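Local structure of DUF3298 domain-containing protein (Pseudomonas aeruginosa, 4E72) at residues S16-P21 with A70-F75; T35-F38 with L44-I47; S105-F108 with G114-G117; I100-S105 with T188-A193; P116-I121 with Y201-L206. The protein is of unknown function but belongs to the DUF3298 family and is probably an exported lipoprotein. All coordinates share one frame; numbering follows the deposited sequence.

Interaction 1 (S16-P21 with A70-F75); sequences SEHLKP and AYERQF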
# COMPACT_ATOMS: atom_id res chain seq x y z
N SER A 16 -3.99 18.77 -0.43
CA SER A 16 -3.25 19.99 -0.74
C SER A 16 -2.20 19.75 -1.82
O SER A 16 -1.58 18.69 -1.88
CB SER A 16 -2.55 20.52 0.51
OG SER A 16 -1.47 19.69 0.93
N GLU A 17 -1.99 20.75 -2.66
CA GLU A 17 -0.96 20.79 -3.68
C GLU A 17 -0.24 22.12 -3.48
O GLU A 17 -0.88 23.17 -3.55
CB GLU A 17 -1.53 20.63 -5.08
CG GLU A 17 -0.47 20.65 -6.18
CD GLU A 17 -0.91 19.98 -7.46
OE1 GLU A 17 -1.60 20.65 -8.27
OE2 GLU A 17 -0.61 18.78 -7.65
N HIS A 18 1.07 22.07 -3.18
CA HIS A 18 1.84 23.27 -2.94
C HIS A 18 3.06 23.34 -3.84
O HIS A 18 3.78 22.34 -4.05
CB HIS A 18 2.24 23.39 -1.46
CG HIS A 18 1.07 23.54 -0.52
ND1 HIS A 18 0.99 22.81 0.65
CD2 HIS A 18 -0.01 24.35 -0.60
CE1 HIS A 18 -0.13 23.19 1.24
NE2 HIS A 18 -0.77 24.11 0.52
N LEU A 19 3.26 24.53 -4.41
CA LEU A 19 4.39 24.83 -5.27
C LEU A 19 5.46 25.49 -4.47
O LEU A 19 5.13 26.15 -3.48
CB LEU A 19 3.96 25.76 -6.44
CG LEU A 19 3.05 25.19 -7.51
CD1 LEU A 19 2.85 26.21 -8.61
CD2 LEU A 19 3.62 23.91 -8.12
N LYS A 20 6.73 25.34 -4.89
CA LYS A 20 7.87 26.07 -4.28
C LYS A 20 7.57 27.58 -4.35
O LYS A 20 7.23 28.07 -5.41
CB LYS A 20 9.20 25.75 -4.99
CG LYS A 20 10.41 26.48 -4.40
CD LYS A 20 11.72 25.90 -4.91
CE LYS A 20 12.93 26.65 -4.38
NZ LYS A 20 13.24 26.35 -2.94
N PRO A 21 7.62 28.31 -3.23
CA PRO A 21 7.32 29.75 -3.29
C PRO A 21 8.27 30.55 -4.21
O PRO A 21 9.48 30.31 -4.23
CB PRO A 21 7.47 30.21 -1.83
CG PRO A 21 7.29 28.96 -1.02
CD PRO A 21 7.93 27.87 -1.85
N ALA A 70 6.54 19.05 7.85
CA ALA A 70 8.00 19.17 7.89
C ALA A 70 8.59 18.57 6.60
O ALA A 70 9.52 19.15 6.04
CB ALA A 70 8.57 18.49 9.13
N TYR A 71 8.03 17.44 6.11
CA TYR A 71 8.49 16.80 4.87
C TYR A 71 8.28 17.73 3.66
O TYR A 71 9.18 17.89 2.84
CB TYR A 71 7.80 15.44 4.61
CG TYR A 71 8.07 14.90 3.22
CD1 TYR A 71 9.31 14.37 2.88
CD2 TYR A 71 7.10 14.99 2.22
CE1 TYR A 71 9.58 13.94 1.58
CE2 TYR A 71 7.37 14.59 0.91
CZ TYR A 71 8.60 14.03 0.61
OH TYR A 71 8.86 13.54 -0.65
N GLU A 72 7.07 18.28 3.53
CA GLU A 72 6.69 19.18 2.43
C GLU A 72 7.64 20.39 2.38
O GLU A 72 8.19 20.68 1.32
CB GLU A 72 5.21 19.60 2.59
CG GLU A 72 4.84 20.93 1.95
CD GLU A 72 3.36 21.16 1.97
OE1 GLU A 72 2.84 21.67 2.99
OE2 GLU A 72 2.69 20.79 0.97
N ARG A 73 7.88 21.03 3.54
CA ARG A 73 8.80 22.16 3.72
C ARG A 73 10.23 21.75 3.30
O ARG A 73 10.86 22.47 2.52
CB ARG A 73 8.75 22.63 5.19
CG ARG A 73 9.81 23.62 5.64
CD ARG A 73 9.45 24.24 6.99
NE ARG A 73 9.38 23.27 8.10
CZ ARG A 73 8.28 22.92 8.76
NH1 ARG A 73 7.10 23.44 8.41
NH2 ARG A 73 8.33 22.06 9.76
N GLN A 74 10.74 20.60 3.81
CA GLN A 74 12.07 20.13 3.45
C GLN A 74 12.20 19.82 1.93
O GLN A 74 13.16 20.28 1.31
CB GLN A 74 12.46 18.90 4.28
CG GLN A 74 13.93 18.49 4.07
CD GLN A 74 14.31 17.20 4.74
OE1 GLN A 74 13.62 16.69 5.62
NE2 GLN A 74 15.44 16.66 4.34
N PHE A 75 11.23 19.10 1.33
CA PHE A 75 11.29 18.77 -0.11
C PHE A 75 11.32 20.03 -0.97
O PHE A 75 12.15 20.12 -1.87
CB PHE A 75 10.10 17.86 -0.54
CG PHE A 75 10.17 17.43 -1.99
CD1 PHE A 75 10.84 16.28 -2.36
CD2 PHE A 75 9.58 18.20 -2.99
CE1 PHE A 75 10.92 15.90 -3.71
CE2 PHE A 75 9.65 17.82 -4.34
CZ PHE A 75 10.31 16.67 -4.69
O HOH W 1 0.95 19.44 -0.36
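His18 sets its CG anti to its own carbonyl carbon (chi1 -64°), while Glu72 carries CG anti to its backbone N and runs extended beyond it; between them these torsions span the 8.3 Å that separates His18 CA from Glu72 CA. The result is a His-carboxylate hydrogen bond joining the edge strand 12-19 of the mixed sheet to the helix 68-78 packed against that sheet. His18 ND1 donates to Glu72 OE2 at 2.7 Å, with an N-H...O angle of 160°. The oxygen lies close to the imidazole plane, at the ring edge, but the donor reaches OE2 from above the carboxylate plane, 42° out of it. The side chains cross at about a right angle, and their flat groups are steeply inclined.

Ser16, two residues earlier on the same face of the strand, joins in through a water. The water may help to steady the carboxylate at what is otherwise a surface contact. Behind it, Glu72 and Phe75 rest on Val31 of the adjacent strand, and Lys20 NZ reaches Leu76 O farther along the helix. The bridging water lies 2.8 Å from Ser16 OG and 2.6 Å from Glu72 OE2.

Interaction 2 (T35-F38 with L44-I47); sequences TLKF and LDPI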
# COMPACT_ATOMS: atom_id res chain seq x y z
N THR A 35 -4.27 13.02 2.44
CA THR A 35 -4.32 12.09 3.55
C THR A 35 -5.71 12.08 4.21
O THR A 35 -6.66 12.67 3.68
CB THR A 35 -3.16 12.35 4.51
OG1 THR A 35 -3.01 11.22 5.36
CG2 THR A 35 -3.30 13.66 5.29
N LEU A 36 -5.82 11.34 5.34
CA LEU A 36 -7.05 11.11 6.09
C LEU A 36 -6.91 11.28 7.59
O LEU A 36 -5.89 10.92 8.18
CB LEU A 36 -7.53 9.66 5.86
CG LEU A 36 -7.89 9.19 4.47
CD1 LEU A 36 -7.96 7.68 4.45
CD2 LEU A 36 -9.21 9.78 4.00
N LYS A 37 -8.01 11.74 8.21
CA LYS A 37 -8.21 11.85 9.65
C LYS A 37 -9.49 11.09 10.00
O LYS A 37 -10.42 11.05 9.20
CB LYS A 37 -8.27 13.31 10.11
CG LYS A 37 -6.94 13.79 10.68
CD LYS A 37 -7.03 15.19 11.25
CE LYS A 37 -5.67 15.72 11.64
NZ LYS A 37 -5.77 17.10 12.19
N PHE A 38 -9.49 10.42 11.16
CA PHE A 38 -10.62 9.63 11.64
C PHE A 38 -11.11 10.25 12.97
O PHE A 38 -10.45 10.09 14.00
CB PHE A 38 -10.22 8.14 11.79
CG PHE A 38 -9.87 7.42 10.51
CD1 PHE A 38 -8.56 7.40 10.03
CD2 PHE A 38 -10.83 6.69 9.81
CE1 PHE A 38 -8.22 6.70 8.87
CE2 PHE A 38 -10.49 6.00 8.64
CZ PHE A 38 -9.19 6.00 8.19
N LEU A 44 -5.54 6.31 14.64
CA LEU A 44 -5.22 6.04 13.24
C LEU A 44 -4.53 7.21 12.54
O LEU A 44 -3.73 6.98 11.63
CB LEU A 44 -6.49 5.66 12.45
CG LEU A 44 -6.67 4.19 12.08
CD1 LEU A 44 -8.02 3.98 11.40
CD2 LEU A 44 -5.56 3.70 11.16
N ASP A 45 -4.86 8.46 12.93
CA ASP A 45 -4.29 9.67 12.29
C ASP A 45 -2.72 9.63 12.29
O ASP A 45 -2.17 9.71 11.18
CB ASP A 45 -4.83 10.97 12.94
CG ASP A 45 -6.36 11.12 13.03
OD1 ASP A 45 -7.09 10.25 12.50
OD2 ASP A 45 -6.83 12.12 13.64
N PRO A 46 -1.98 9.43 13.43
CA PRO A 46 -0.50 9.41 13.35
C PRO A 46 0.07 8.15 12.70
O PRO A 46 1.22 8.15 12.25
CB PRO A 46 -0.05 9.50 14.81
CG PRO A 46 -1.19 9.02 15.60
CD PRO A 46 -2.43 9.35 14.84
N ILE A 47 -0.73 7.06 12.66
CA ILE A 47 -0.37 5.77 12.05
C ILE A 47 -0.33 5.95 10.52
O ILE A 47 0.57 5.44 9.84
CB ILE A 47 -1.39 4.69 12.51
CG1 ILE A 47 -1.08 4.21 13.96
CG2 ILE A 47 -1.47 3.52 11.51
CD1 ILE A 47 -2.22 3.30 14.64
O HOH W 2 -3.25 11.38 9.12
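Phe38 and Asp45 supply the direct polar link: Phe38 N donates to Asp45 OD1 at 2.8 Å, with an N-H...O angle of 166°. The amide meets the syn side of the carboxylate, tilted 27° out of its plane. Asp45 can reach it because its CG stands anti to the carbonyl carbon (chi1 -53°), turning the carboxylate from the helix back toward the end of the strand. A water adds a second polar link, donating to Leu36 O at 2.8 Å and to Asp45 O at 2.9 Å, so one water bridges the two backbone carbonyls.

The apolar part is a CH-pi contact. Leu44 CD1 sits over one face of the Phe38 ring, 3.7 Å from its centroid and nearly above the centre, while Leu44 CB touches the ring atom Phe38 CD1. Lys37 contributes its aliphatic stem alone: CG lies 3.4 Å from Asp45 OD2, and the ammonium end leads away.

In the fold this closes the tight strand-loop-helix connection from strand 30-37 to helix 44-54. Phe38 also packs on Val91 of strand 84-95, and Thr35 meets Val48 and Leu52 of the same helix, which lies along this face of the sheet.

Interaction 3 (S105-F108 with G114-G117); sequences SYLF and GMPG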
# COMPACT_ATOMS: atom_id res chain seq x y z
N SER A 105 2.44 6.59 -3.45
CA SER A 105 3.47 7.61 -3.53
C SER A 105 3.98 7.67 -4.96
O SER A 105 3.95 6.67 -5.69
CB SER A 105 4.61 7.34 -2.55
OG SER A 105 5.27 6.12 -2.85
N TYR A 106 4.45 8.85 -5.35
CA TYR A 106 5.08 9.10 -6.63
C TYR A 106 6.18 10.16 -6.43
O TYR A 106 5.88 11.30 -6.08
CB TYR A 106 4.07 9.50 -7.72
CG TYR A 106 4.75 9.73 -9.05
CD1 TYR A 106 5.09 8.67 -9.87
CD2 TYR A 106 5.11 11.02 -9.45
CE1 TYR A 106 5.76 8.89 -11.08
CE2 TYR A 106 5.79 11.24 -10.64
CZ TYR A 106 6.11 10.17 -11.46
OH TYR A 106 6.75 10.41 -12.64
N LEU A 107 7.43 9.77 -6.66
CA LEU A 107 8.57 10.67 -6.51
C LEU A 107 9.32 10.86 -7.86
O LEU A 107 9.73 9.90 -8.50
CB LEU A 107 9.53 10.14 -5.41
CG LEU A 107 10.81 10.98 -5.15
CD1 LEU A 107 10.48 12.37 -4.60
CD2 LEU A 107 11.75 10.27 -4.17
N PHE A 108 9.49 12.11 -8.29
CA PHE A 108 10.25 12.41 -9.51
C PHE A 108 11.40 13.37 -9.16
O PHE A 108 11.15 14.47 -8.68
CB PHE A 108 9.35 12.95 -10.64
CG PHE A 108 10.16 13.25 -11.88
CD1 PHE A 108 10.61 12.22 -12.71
CD2 PHE A 108 10.56 14.55 -12.16
CE1 PHE A 108 11.42 12.50 -13.82
CE2 PHE A 108 11.37 14.83 -13.27
CZ PHE A 108 11.78 13.80 -14.10
N GLY A 114 9.67 8.73 -12.97
CA GLY A 114 9.36 8.81 -11.56
C GLY A 114 9.43 7.47 -10.85
O GLY A 114 9.56 6.42 -11.50
N MSE A 115 9.34 7.50 -9.52
CA MSE A 115 9.41 6.32 -8.65
C MSE A 115 8.10 6.10 -7.90
O MSE A 115 7.83 6.80 -6.92
CB MSE A 115 10.57 6.46 -7.66
CG MSE A 115 11.89 6.58 -8.37
SE MSE A 115 13.24 7.62 -7.43
CE MSE A 115 12.96 9.31 -8.29
N PRO A 116 7.27 5.11 -8.31
CA PRO A 116 6.03 4.84 -7.57
C PRO A 116 6.23 3.92 -6.35
O PRO A 116 7.13 3.07 -6.32
CB PRO A 116 5.15 4.16 -8.62
CG PRO A 116 6.12 3.43 -9.52
CD PRO A 116 7.44 4.18 -9.45
N GLY A 117 5.37 4.10 -5.35
CA GLY A 117 5.32 3.26 -4.16
C GLY A 117 3.88 2.92 -3.82
O GLY A 117 2.96 3.71 -4.09
O HOH W 3 7.83 6.95 -4.22
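Ser105 and Gly117 form one hydrogen-bonded pair of an antiparallel beta hairpin, and Leu107 and Met115 form the next. Ser105 N reaches Gly117 O at 3.0 Å, and the return bond from Gly117 N to Ser105 O has the same length. Leu107 N donates to Met115 O, while the bond from Met115 N to Leu107 O measures 2.6 Å. Tyr106 and Pro116 make the non-hydrogen-bonded pair between them, where Pro116 CA lends a CA-H...O contact to Ser105 O at 3.3 Å.

The side chains divide between the two faces. On one, Leu107 and Met115, modelled as selenomethionine, lie side by side and point the same way; the Met115 chain bends at chi3 (-96°), bringing CE back over Leu107 O at 3.3 Å. On the same face, Ser105 OG and Met115 O share a water, which donates to the carbonyl at 2.7 Å. On the other, Tyr106 has CG anti to the backbone N (chi1 -179°), and its hydroxyl comes to rest against Gly114, with Tyr106 OH 3.2 Å from Gly114 CA. The bare backbone of Gly114 also meets the edge of the Phe108 ring, its N 3.6 Å from Phe108 CD1.

Farther out, Pro116 touches Tyr199 and Ser105 touches Met55, both in loops. Strand 98-108 is held on its other edge by strand 84-95, through backbone bonds of Tyr106 with Tyr86 and Phe108 with Ser84, so the hairpin extends the mixed sheet toward its outer strand 129-130.

Interaction 4 (I100-S105 with T188-A193); sequences IIELSS and TLKYDA
Glu102 and Lys190 lie on strands of two different sheets whose backbones stay well apart, the CA atoms of this pair being 10.2 Å distant. The link is a long salt bridge between sheets: strand 98-108 belongs to the mixed six-stranded sheet, and strand 187-190 is the middle strand of the small antiparallel one. Contact between these two segments comes down to this single pair of side chains, each directed toward the other strand, and they bury little surface.

Glu102 projects as a nearly straight arm, with CG anti to the backbone N (chi1 -158°) and CD continuing the extension. Lys190 also leaves its backbone N in the anti direction but bends at chi2 (92°) and chi3 (119°). The two chains cross at about a right angle, and the carboxylate oxygen OE2 meets the CE-NZ end of the lysine.

The pairing belongs to a wider charge network, in which it is the looser link. Arg92 is the stronger partner of Glu102, through OE1, and Glu205 that of Lys190 NZ. Alternating acids and bases of this kind probably hold one another in place while compensating charge between the sheets. Phe120 of strand 115-124 touches both Glu102 and Lys190, adding an aromatic wall beside the pair. The bent lysine brings its methylene closer than its nitrogen: Glu102 OE2 is 3.3 Å from Lys190 CE and 3.5 Å from Lys190 NZ.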
# COMPACT_ATOMS: atom_id res chain seq x y z
N ILE A 100 -9.10 -1.03 5.89
CA ILE A 100 -8.01 -1.32 4.96
C ILE A 100 -7.65 -0.02 4.26
O ILE A 100 -8.44 0.49 3.49
CB ILE A 100 -8.27 -2.49 3.96
CG1 ILE A 100 -8.96 -3.72 4.59
CG2 ILE A 100 -7.00 -2.83 3.13
CD1 ILE A 100 -8.35 -4.36 5.86
N ILE A 101 -6.50 0.54 4.61
CA ILE A 101 -6.00 1.79 4.05
C ILE A 101 -4.97 1.46 3.00
O ILE A 101 -4.03 0.71 3.28
CB ILE A 101 -5.43 2.74 5.16
CG1 ILE A 101 -6.56 3.16 6.14
CG2 ILE A 101 -4.77 3.99 4.52
CD1 ILE A 101 -6.09 3.66 7.46
N GLU A 102 -5.16 2.00 1.78
CA GLU A 102 -4.21 1.86 0.68
C GLU A 102 -3.37 3.13 0.56
O GLU A 102 -3.92 4.24 0.56
CB GLU A 102 -4.90 1.52 -0.65
CG GLU A 102 -3.91 0.87 -1.62
CD GLU A 102 -4.39 0.42 -2.98
OE1 GLU A 102 -5.56 -0.02 -3.12
OE2 GLU A 102 -3.56 0.44 -3.91
N LEU A 103 -2.04 2.95 0.45
CA LEU A 103 -1.05 4.02 0.36
C LEU A 103 -0.40 4.09 -1.01
O LEU A 103 -0.03 3.05 -1.56
CB LEU A 103 0.04 3.81 1.43
CG LEU A 103 -0.44 3.46 2.84
CD1 LEU A 103 0.61 2.70 3.58
CD2 LEU A 103 -0.86 4.71 3.62
N SER A 104 -0.25 5.31 -1.55
CA SER A 104 0.37 5.60 -2.85
C SER A 104 1.36 6.71 -2.72
O SER A 104 1.10 7.70 -2.02
CB SER A 104 -0.67 6.03 -3.89
OG SER A 104 -1.73 5.12 -4.01
N SER A 105 2.44 6.59 -3.45
CA SER A 105 3.47 7.61 -3.53
C SER A 105 3.98 7.67 -4.96
O SER A 105 3.95 6.67 -5.69
CB SER A 105 4.61 7.34 -2.55
OG SER A 105 5.27 6.12 -2.85
N THR A 188 -5.65 -9.92 -0.70
CA THR A 188 -4.92 -9.23 -1.79
C THR A 188 -3.42 -9.13 -1.49
O THR A 188 -3.03 -8.66 -0.42
CB THR A 188 -5.52 -7.82 -2.04
OG1 THR A 188 -6.89 -7.98 -2.38
CG2 THR A 188 -4.80 -7.05 -3.17
N LEU A 189 -2.58 -9.58 -2.46
CA LEU A 189 -1.12 -9.41 -2.43
C LEU A 189 -0.78 -8.40 -3.50
O LEU A 189 -0.97 -8.68 -4.69
CB LEU A 189 -0.30 -10.70 -2.64
CG LEU A 189 -0.56 -11.94 -1.80
CD1 LEU A 189 0.60 -12.89 -1.94
CD2 LEU A 189 -0.72 -11.62 -0.36
N LYS A 190 -0.32 -7.23 -3.08
CA LYS A 190 0.01 -6.15 -4.00
C LYS A 190 1.53 -6.01 -4.13
O LYS A 190 2.24 -5.94 -3.12
CB LYS A 190 -0.66 -4.84 -3.53
CG LYS A 190 -0.24 -3.61 -4.31
CD LYS A 190 -1.15 -3.33 -5.45
CE LYS A 190 -1.81 -1.99 -5.30
NZ LYS A 190 -2.60 -1.66 -6.51
N TYR A 191 2.02 -5.95 -5.37
CA TYR A 191 3.44 -5.91 -5.70
C TYR A 191 3.90 -4.55 -6.15
O TYR A 191 3.21 -3.84 -6.88
CB TYR A 191 3.77 -6.95 -6.79
CG TYR A 191 3.82 -8.33 -6.17
CD1 TYR A 191 2.65 -8.97 -5.76
CD2 TYR A 191 5.04 -8.94 -5.87
CE1 TYR A 191 2.69 -10.20 -5.11
CE2 TYR A 191 5.09 -10.17 -5.22
CZ TYR A 191 3.92 -10.78 -4.82
OH TYR A 191 3.95 -11.97 -4.12
N ASP A 192 5.11 -4.20 -5.72
CA ASP A 192 5.76 -2.99 -6.17
C ASP A 192 6.04 -3.15 -7.65
O ASP A 192 6.20 -4.28 -8.13
CB ASP A 192 7.06 -2.75 -5.38
CG ASP A 192 6.81 -2.15 -4.00
OD1 ASP A 192 6.10 -1.10 -3.92
OD2 ASP A 192 7.37 -2.68 -3.00
N ALA A 193 6.06 -2.04 -8.37
CA ALA A 193 6.40 -2.04 -9.79
C ALA A 193 7.80 -2.65 -9.96
O ALA A 193 8.64 -2.48 -9.07
CB ALA A 193 6.37 -0.61 -10.32

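Interaction 5 (P116-I121 with Y201-L206); sequences PGRGFI and YAHPEL
Arg118 folds over His203, and its torsions explain how one side chain can touch the imidazole twice. CG stands anti to the carbonyl carbon (chi1 -68°), and a bend at chi2 (-71°) turns the rest of the chain back across the ring. The first touch is a CH-pi contact: Arg118 CG lies 3.5 Å from the centroid of the His203 ring, almost directly above its centre. The second comes from the end of the chain, where Arg118 CZ is 3.5 Å from His203 CE1, so that the ring carbon sits over the middle of one guanidinium face. The planes are inclined at 41°, which makes this a slanted overlap and not a parallel stack.

A bond within the strand fixes the guanidinium. Arg118 NH1 donates to Gly117 O at 3.0 Å, with the acceptor in the guanidinium plane, although the donor stands well above the carbonyl plane. His203, whose own CG is likewise anti to its carbonyl carbon, receives Pro116 at its rim: Pro116 CB lies near the ring plane, 3.9 Å from His203 CE1.

His203 also packs on Lys190, and Arg118 on Ser104, which places the contact between strand 115-124 of the mixed sheet and the loop entering strand 205-208. No hydrogen bond crosses between the segments, and His203 NE2, buried here, has no partner in the model. Within this contact the imidazole offers mainly its face and edge to packing and CH-pi contact, and the nearby guanidinium charge would probably disfavour a second positive charge on the ring.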
# COMPACT_ATOMS: atom_id res chain seq x y z
N PRO A 116 7.27 5.11 -8.31
CA PRO A 116 6.03 4.84 -7.57
C PRO A 116 6.23 3.92 -6.35
O PRO A 116 7.13 3.07 -6.32
CB PRO A 116 5.15 4.16 -8.62
CG PRO A 116 6.12 3.43 -9.52
CD PRO A 116 7.44 4.18 -9.45
N GLY A 117 5.37 4.10 -5.35
CA GLY A 117 5.32 3.26 -4.16
C GLY A 117 3.88 2.92 -3.82
O GLY A 117 2.96 3.71 -4.09
N ARG A 118 3.66 1.75 -3.22
CA ARG A 118 2.34 1.28 -2.76
C ARG A 118 2.52 0.65 -1.42
O ARG A 118 3.61 0.20 -1.12
CB ARG A 118 1.64 0.30 -3.73
CG ARG A 118 1.20 0.88 -5.06
CD ARG A 118 0.02 1.84 -4.97
NE ARG A 118 -0.40 2.29 -6.30
CZ ARG A 118 0.21 3.22 -7.03
NH1 ARG A 118 1.28 3.86 -6.56
NH2 ARG A 118 -0.24 3.53 -8.24
N GLY A 119 1.46 0.62 -0.63
CA GLY A 119 1.45 0.02 0.70
C GLY A 119 0.05 -0.19 1.24
O GLY A 119 -0.94 0.35 0.71
N PHE A 120 -0.05 -0.99 2.29
CA PHE A 120 -1.33 -1.22 2.96
C PHE A 120 -1.20 -0.99 4.45
O PHE A 120 -0.12 -1.16 5.03
CB PHE A 120 -1.85 -2.66 2.73
CG PHE A 120 -2.31 -3.01 1.35
CD1 PHE A 120 -3.31 -2.28 0.72
CD2 PHE A 120 -1.82 -4.15 0.71
CE1 PHE A 120 -3.77 -2.63 -0.56
CE2 PHE A 120 -2.29 -4.51 -0.56
CZ PHE A 120 -3.25 -3.74 -1.20
N ILE A 121 -2.31 -0.60 5.07
CA ILE A 121 -2.50 -0.57 6.52
C ILE A 121 -3.73 -1.45 6.76
O ILE A 121 -4.78 -1.23 6.15
CB ILE A 121 -2.66 0.84 7.14
CG1 ILE A 121 -1.48 1.79 6.80
CG2 ILE A 121 -2.92 0.73 8.67
CD1 ILE A 121 -1.73 3.29 7.16
N TYR A 201 2.95 -3.48 -16.45
CA TYR A 201 1.93 -4.23 -15.67
C TYR A 201 1.57 -3.50 -14.36
O TYR A 201 0.78 -4.02 -13.57
CB TYR A 201 2.43 -5.66 -15.37
CG TYR A 201 2.48 -6.55 -16.60
CD1 TYR A 201 3.56 -6.49 -17.48
CD2 TYR A 201 1.44 -7.42 -16.90
CE1 TYR A 201 3.60 -7.27 -18.63
CE2 TYR A 201 1.46 -8.20 -18.06
CZ TYR A 201 2.55 -8.13 -18.91
OH TYR A 201 2.59 -8.92 -20.04
N ALA A 202 2.14 -2.30 -14.13
CA ALA A 202 1.93 -1.43 -12.97
C ALA A 202 2.21 -2.16 -11.65
O ALA A 202 3.33 -2.66 -11.44
CB ALA A 202 0.51 -0.85 -12.99
N HIS A 203 1.20 -2.27 -10.78
CA HIS A 203 1.32 -2.90 -9.47
C HIS A 203 0.48 -4.17 -9.44
O HIS A 203 -0.71 -4.07 -9.12
CB HIS A 203 0.92 -1.90 -8.38
CG HIS A 203 1.86 -0.75 -8.27
ND1 HIS A 203 1.54 0.51 -8.76
CD2 HIS A 203 3.13 -0.71 -7.78
CE1 HIS A 203 2.61 1.26 -8.56
NE2 HIS A 203 3.57 0.57 -7.94
N PRO A 204 1.04 -5.36 -9.83
CA PRO A 204 0.22 -6.58 -9.89
C PRO A 204 -0.45 -6.92 -8.56
O PRO A 204 0.13 -6.75 -7.48
CB PRO A 204 1.21 -7.67 -10.30
CG PRO A 204 2.35 -6.95 -10.94
CD PRO A 204 2.43 -5.63 -10.25
N GLU A 205 -1.71 -7.37 -8.66
CA GLU A 205 -2.50 -7.80 -7.51
C GLU A 205 -2.83 -9.27 -7.62
O GLU A 205 -3.51 -9.69 -8.56
CB GLU A 205 -3.81 -6.99 -7.35
CG GLU A 205 -3.60 -5.62 -6.74
CD GLU A 205 -4.85 -4.82 -6.40
OE1 GLU A 205 -5.96 -5.40 -6.39
OE2 GLU A 205 -4.71 -3.61 -6.10
N LEU A 206 -2.30 -10.04 -6.66
CA LEU A 206 -2.56 -11.47 -6.53
C LEU A 206 -3.71 -11.65 -5.56
O LEU A 206 -3.79 -10.91 -4.56
CB LEU A 206 -1.30 -12.20 -6.02
CG LEU A 206 -0.41 -12.90 -7.07
CD1 LEU A 206 0.06 -11.95 -8.16
CD2 LEU A 206 0.79 -13.53 -6.39

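Overall arrangement
From the N terminus, interaction 1 closes the first long loop, bringing helix 68-78 to edge strand 12-19, and interaction 2 is nested inside that loop. Interaction 3 follows in series as a short hairpin. Interaction 4 starts from the same strand as the hairpin, and interaction 5 from the strand where the hairpin ends; each spans about eighty residues, and the two cross, tying the mixed sheet to the small antiparallel one. The centres of interactions 4 and 5 lie about 4 Å apart. The early contacts join this framework by packing: Phe75 meets Leu107 between interactions 1 and 3, and Leu44 and Phe38 meet Ile101 between interactions 2 and 4.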